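Side-chain contacts in putative arylalkylamine N-Acetyltransferase 7 (Aedes aegypti, PDB 4FD7), which probably transfers an acetyl group from acetyl-CoA to an amine, as a putative arylalkylamine acetyltransferase of the GNAT family: residues L148-L153 / R170-L175; G163-I168 / Q194-R199. All coordinates share one frame; numbering follows the deposited sequence.

Contact 1. Residues L148-L153 / R170-L175; sequences LNAMGL and RARIPL
The guanidinium of Arg172 is the flat group of this contact, and the methyl of Ala150 meets it at a slant, neither squarely over a face nor in line with an edge. The touch is at one corner, Ala150 CB to Arg172 NH2 at 3.4 Å; the carbonyl of Leu148 lies near the same group, also oblique to its plane. Asn149 supplies the second flat group, and Ala150 N donates to Asn149 OD1 at 2.7 Å. That donor stands above the amide, 47° out of the carbonyl plane, so no lone pair faces it.

Arg172 reaches the strand because its chain is stretched out from CG to NE (chi2 -176°, chi3 -165°). The aliphatic part of Arg172 passes alongside Leu148, whose CD2 sits 3.8 Å from Arg172 CG and 3.9 Å from Arg172 CD, the two side chains crossing obliquely. Leu175, three residues further along, brings its CD2 to 4.1 Å from the same Leu148 CD2.

In the GNAT fold this is helix 172-179 packed against strand 146-155 close to where that strand is broken: Leu148 bonds through its backbone to strand 183-188 and Asn149 to strand 98-108, the known GNAT splaying of neighbouring strands, and the chain turns a corner at Met151. The buried charge of Arg172 is met by polar side chains: NH2 bonds Asn102 OD1, and NH1 bonds the hydroxyls of Ser184 and Thr186. Ser184 OG also bonds the carbonyl of Leu148, tying the strand backbone to the arginine through one hydroxyl.

Contact 2. Residues G163-I168 / Q194-R199; sequences GIATEI and QTAATR
Two helices pack here through small side chains: helix 164-170, which follows strand 146-155 in the GNAT core, against helix 191-200, which follows strand 183-188. The axes of the two short segments come within 8.4 Å and cross at -48°. The small side chain of Ala196 is consistent with so close an approach: its CA lies 4.5 Å from the CA of Thr166, almost backbone on backbone.

The CB of Ala196 is directed toward the other helix. It meets Thr166 OG1 at 3.5 Å and also Ala165 CB at 4.3 Å, so the one methyl rests against two successive residues. Thr166 lies alongside rather than head on. With chi1 at -61°, its hydroxyl is turned to the backbone-N side, where OG1 bears on the CA as well as the CB of Ala196, while CG2 extends past the carbonyl of Ala196 toward Arg199. There Thr166 CG2 touches Arg199 CB at 4.3 Å. Arg199 contributes just this root: its chain then leads away, and its guanidinium has Thr195 CG2 of its own helix at the edge, in plane.

Gly163 occupies the N-cap position of helix 164-170, with a positive phi of 82°, at which a CB would press on the preceding carbonyl oxygen. In GNAT relatives the turn at this helix start holds the pyrophosphate of acetyl-CoA. The threonine hydroxyl meets carbon atoms across the interface, and the helices are joined by van der Waals contact of small groups rather than by directional polar bonds.

Contacts 1 and 2 alternate along the chain and lie about 11 Å apart, centre to centre. Leu153, at the far end of 148-153 from Leu148, joins them directly: its CD1 packs 3.9 Å from Ala165 O and 3.9 Å from Ile168 CG2, so the strand of contact 1 touches the first helix of contact 2. Helix 164-170 is followed, after Ala171, by helix 172-179, so two successive helices carry one contact each. Near that junction Glu167 OE1, from a segment of contact 2, forms a salt bridge with Arg170 NE, from a segment of contact 1. The strand of contact 1 and the N-terminus of helix 164-170 in contact 2 would both border the probable acetyl-CoA site, as in GNAT relatives.

Contact 1. Residues L148-L153 / R170-L175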
loop_
_atom_site.group_PDB
_atom_site.type_symbol
_atom_site.label_atom_id
_atom_site.label_comp_id
_atom_site.label_asym_id
_atom_site.label_seq_id
_atom_site.Cartn_x
_atom_site.Cartn_y
_atom_site.Cartn_z
ATOM N N LEU A 148 10.021 -4.824 1.332
ATOM C CA LEU A 148 9.098 -4.123 0.449
ATOM C C LEU A 148 7.934 -3.555 1.259
ATOM O O LEU A 148 7.187 -4.300 1.871
ATOM C CB LEU A 148 8.545 -5.077 -0.612
ATOM C CG LEU A 148 7.647 -4.412 -1.654
ATOM C CD1 LEU A 148 8.413 -3.346 -2.422
ATOM C CD2 LEU A 148 7.080 -5.467 -2.604
ATOM N N ASN A 149 7.802 -2.233 1.248
ATOM C CA ASN A 149 6.773 -1.520 1.991
ATOM C C ASN A 149 5.839 -0.826 1.016
ATOM O O ASN A 149 6.084 -0.812 -0.206
ATOM C CB ASN A 149 7.434 -0.487 2.895
ATOM C CG ASN A 149 6.513 0.032 3.997
ATOM O OD1 ASN A 149 5.370 -0.406 4.158
ATOM N ND2 ASN A 149 7.024 0.974 4.768
ATOM N N ALA A 150 4.790 -0.212 1.557
ATOM C CA ALA A 150 3.752 0.401 0.739
ATOM C C ALA A 150 3.195 1.655 1.387
ATOM O O ALA A 150 3.221 1.800 2.609
ATOM C CB ALA A 150 2.636 -0.576 0.514
ATOM N N MET A 151 2.645 2.538 0.559
ATOM C CA MET A 151 1.922 3.709 1.046
ATOM C C MET A 151 0.596 3.797 0.307
ATOM O O MET A 151 0.350 4.757 -0.421
ATOM C CB MET A 151 2.733 4.988 0.815
ATOM C CG MET A 151 2.118 6.260 1.398
ATOM S SD MET A 151 1.814 6.169 3.161
ATOM C CE MET A 151 0.032 6.374 3.242
ATOM N N GLY A 152 -0.238 2.772 0.454
ATOM C CA GLY A 152 -1.598 2.823 -0.059
ATOM C C GLY A 152 -1.901 1.865 -1.196
ATOM O O GLY A 152 -1.143 1.778 -2.176
ATOM N N LEU A 153 -3.013 1.147 -1.057
ATOM C CA LEU A 153 -3.562 0.322 -2.130
ATOM C C LEU A 153 -4.962 0.840 -2.440
ATOM O O LEU A 153 -5.831 0.864 -1.560
ATOM C CB LEU A 153 -3.617 -1.160 -1.729
ATOM C CG LEU A 153 -3.804 -2.199 -2.856
ATOM C CD1 LEU A 153 -3.466 -3.604 -2.376
ATOM C CD2 LEU A 153 -5.210 -2.207 -3.451
ATOM N N ARG A 170 -0.720 -10.287 -3.802
ATOM C CA ARG A 170 -0.092 -11.565 -4.067
ATOM C C ARG A 170 1.045 -11.368 -5.053
ATOM O O ARG A 170 2.064 -12.072 -4.996
ATOM C CB ARG A 170 -1.101 -12.617 -4.581
ATOM C CG ARG A 170 -0.566 -14.037 -4.420
ATOM C CD ARG A 170 -1.409 -15.053 -5.195
ATOM N NE ARG A 170 -2.817 -14.941 -4.831
ATOM C CZ ARG A 170 -3.359 -15.522 -3.762
ATOM N NH1 ARG A 170 -2.608 -16.260 -2.952
ATOM N NH2 ARG A 170 -4.651 -15.368 -3.505
ATOM N N ALA A 171 0.885 -10.390 -5.941
ATOM C CA ALA A 171 1.960 -10.038 -6.888
ATOM C C ALA A 171 3.303 -9.615 -6.263
ATOM O O ALA A 171 4.311 -9.516 -6.967
ATOM C CB ALA A 171 1.482 -8.972 -7.867
ATOM N N ARG A 172 3.325 -9.358 -4.963
ATOM C CA ARG A 172 4.560 -8.954 -4.298
ATOM C C ARG A 172 5.543 -10.115 -4.253
ATOM O O ARG A 172 6.771 -9.927 -4.201
ATOM C CB ARG A 172 4.256 -8.458 -2.885
ATOM C CG ARG A 172 3.670 -7.051 -2.856
ATOM C CD ARG A 172 3.492 -6.584 -1.419
ATOM N NE ARG A 172 2.614 -5.416 -1.348
ATOM C CZ ARG A 172 2.381 -4.733 -0.232
ATOM N NH1 ARG A 172 2.974 -5.084 0.908
ATOM N NH2 ARG A 172 1.566 -3.692 -0.262
ATOM N N ILE A 173 4.989 -11.321 -4.293
ATOM C CA ILE A 173 5.792 -12.528 -4.178
ATOM C C ILE A 173 6.766 -12.675 -5.359
ATOM O O ILE A 173 7.982 -12.755 -5.139
ATOM C CB ILE A 173 4.913 -13.792 -3.956
ATOM C CG1 ILE A 173 4.202 -13.717 -2.602
ATOM C CG2 ILE A 173 5.753 -15.027 -4.032
ATOM C CD1 ILE A 173 3.169 -14.800 -2.396
ATOM N N PRO A 174 6.258 -12.705 -6.611
ATOM C CA PRO A 174 7.265 -12.777 -7.681
ATOM C C PRO A 174 8.106 -11.501 -7.810
ATOM O O PRO A 174 9.281 -11.606 -8.157
ATOM C CB PRO A 174 6.429 -13.020 -8.954
ATOM C CG PRO A 174 5.046 -12.594 -8.602
ATOM C CD PRO A 174 4.879 -12.805 -7.133
ATOM N N LEU A 175 7.537 -10.332 -7.529
ATOM C CA LEU A 175 8.309 -9.084 -7.611
ATOM C C LEU A 175 9.509 -9.121 -6.663
ATOM O O LEU A 175 10.621 -8.766 -7.059
ATOM C CB LEU A 175 7.433 -7.861 -7.299
ATOM C CG LEU A 175 8.139 -6.502 -7.177
ATOM C CD1 LEU A 175 8.863 -6.099 -8.472
ATOM C CD2 LEU A 175 7.165 -5.410 -6.751
#

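Contact 2. Residues G163-I168 / Q194-R199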
loop_
_atom_site.group_PDB
_atom_site.type_symbol
_atom_site.label_atom_id
_atom_site.label_comp_id
_atom_site.label_asym_id
_atom_site.label_seq_id
_atom_site.Cartn_x
_atom_site.Cartn_y
_atom_site.Cartn_z
ATOM N N GLY A 163 -11.854 -9.547 -5.260
ATOM C CA GLY A 163 -10.594 -10.099 -4.789
ATOM C C GLY A 163 -9.384 -9.410 -5.372
ATOM O O GLY A 163 -8.263 -9.917 -5.226
ATOM N N ILE A 164 -9.595 -8.255 -6.006
ATOM C CA ILE A 164 -8.509 -7.543 -6.691
ATOM C C ILE A 164 -7.392 -7.095 -5.731
ATOM O O ILE A 164 -6.204 -7.222 -6.058
ATOM C CB ILE A 164 -9.046 -6.393 -7.599
ATOM C CG1 ILE A 164 -9.485 -6.958 -8.958
ATOM C CG2 ILE A 164 -7.992 -5.300 -7.804
ATOM C CD1 ILE A 164 -10.774 -6.377 -9.497
ATOM N N ALA A 165 -7.762 -6.633 -4.536
ATOM C CA ALA A 165 -6.759 -6.201 -3.556
ATOM C C ALA A 165 -5.846 -7.363 -3.158
ATOM O O ALA A 165 -4.606 -7.235 -3.113
ATOM C CB ALA A 165 -7.430 -5.605 -2.322
ATOM N N THR A 166 -6.472 -8.497 -2.862
ATOM C CA THR A 166 -5.742 -9.711 -2.556
ATOM C C THR A 166 -4.731 -10.023 -3.657
ATOM O O THR A 166 -3.552 -10.219 -3.383
ATOM C CB THR A 166 -6.695 -10.900 -2.417
ATOM O OG1 THR A 166 -7.615 -10.654 -1.346
ATOM C CG2 THR A 166 -5.920 -12.188 -2.153
ATOM N N GLU A 167 -5.192 -10.091 -4.899
ATOM C CA GLU A 167 -4.276 -10.447 -5.987
ATOM C C GLU A 167 -3.150 -9.433 -6.238
ATOM O O GLU A 167 -2.023 -9.822 -6.620
ATOM C CB GLU A 167 -5.052 -10.771 -7.275
ATOM C CG GLU A 167 -6.094 -11.887 -7.130
ATOM C CD GLU A 167 -5.561 -13.161 -6.465
ATOM O OE1 GLU A 167 -4.432 -13.601 -6.759
ATOM O OE2 GLU A 167 -6.285 -13.749 -5.637
ATOM N N ILE A 168 -3.431 -8.150 -5.999
ATOM C CA ILE A 168 -2.401 -7.125 -6.145
ATOM C C ILE A 168 -1.322 -7.357 -5.075
ATOM O O ILE A 168 -0.124 -7.248 -5.357
ATOM C CB ILE A 168 -2.981 -5.689 -6.034
ATOM C CG1 ILE A 168 -3.707 -5.329 -7.323
ATOM C CG2 ILE A 168 -1.899 -4.676 -5.756
ATOM C CD1 ILE A 168 -4.595 -4.123 -7.197
ATOM N N GLN A 194 -6.675 -5.860 5.680
ATOM C CA GLN A 194 -6.128 -6.885 6.572
ATOM C C GLN A 194 -6.556 -8.295 6.154
ATOM O O GLN A 194 -5.749 -9.227 6.174
ATOM C CB GLN A 194 -6.512 -6.596 8.029
ATOM C CG GLN A 194 -5.803 -5.347 8.606
ATOM C CD GLN A 194 -6.560 -4.707 9.754
ATOM O OE1 GLN A 194 -7.510 -5.289 10.297
ATOM N NE2 GLN A 194 -6.143 -3.490 10.132
ATOM N N THR A 195 -7.823 -8.436 5.763
ATOM C CA THR A 195 -8.346 -9.707 5.252
ATOM C C THR A 195 -7.578 -10.175 4.011
ATOM O O THR A 195 -7.212 -11.353 3.888
ATOM C CB THR A 195 -9.856 -9.578 4.927
ATOM O OG1 THR A 195 -10.582 -9.321 6.139
ATOM C CG2 THR A 195 -10.394 -10.849 4.267
ATOM N N ALA A 196 -7.330 -9.232 3.108
ATOM C CA ALA A 196 -6.632 -9.487 1.851
ATOM C C ALA A 196 -5.207 -9.946 2.131
ATOM O O ALA A 196 -4.722 -10.955 1.584
ATOM C CB ALA A 196 -6.628 -8.234 1.021
ATOM N N ALA A 197 -4.544 -9.213 3.022
ATOM C CA ALA A 197 -3.171 -9.550 3.371
ATOM C C ALA A 197 -3.124 -10.932 4.013
ATOM O O ALA A 197 -2.217 -11.724 3.749
ATOM C CB ALA A 197 -2.577 -8.485 4.291
ATOM N N THR A 198 -4.116 -11.235 4.846
ATOM C CA THR A 198 -4.170 -12.541 5.497
ATOM C C THR A 198 -4.298 -13.646 4.457
ATOM O O THR A 198 -3.550 -14.630 4.486
ATOM C CB THR A 198 -5.319 -12.615 6.518
ATOM O OG1 THR A 198 -4.978 -11.818 7.666
ATOM C CG2 THR A 198 -5.577 -14.065 6.956
ATOM N N ARG A 199 -5.210 -13.458 3.513
ATOM C CA ARG A 199 -5.414 -14.446 2.458
ATOM C C ARG A 199 -4.160 -14.695 1.601
ATOM O O ARG A 199 -3.939 -15.817 1.118
ATOM C CB ARG A 199 -6.664 -14.092 1.635
ATOM C CG ARG A 199 -7.938 -14.160 2.494
ATOM C CD ARG A 199 -9.227 -13.846 1.732
ATOM N NE ARG A 199 -10.421 -14.250 2.484
ATOM C CZ ARG A 199 -10.915 -15.488 2.475
ATOM N NH1 ARG A 199 -10.311 -16.432 1.758
ATOM N NH2 ARG A 199 -12.005 -15.786 3.172
#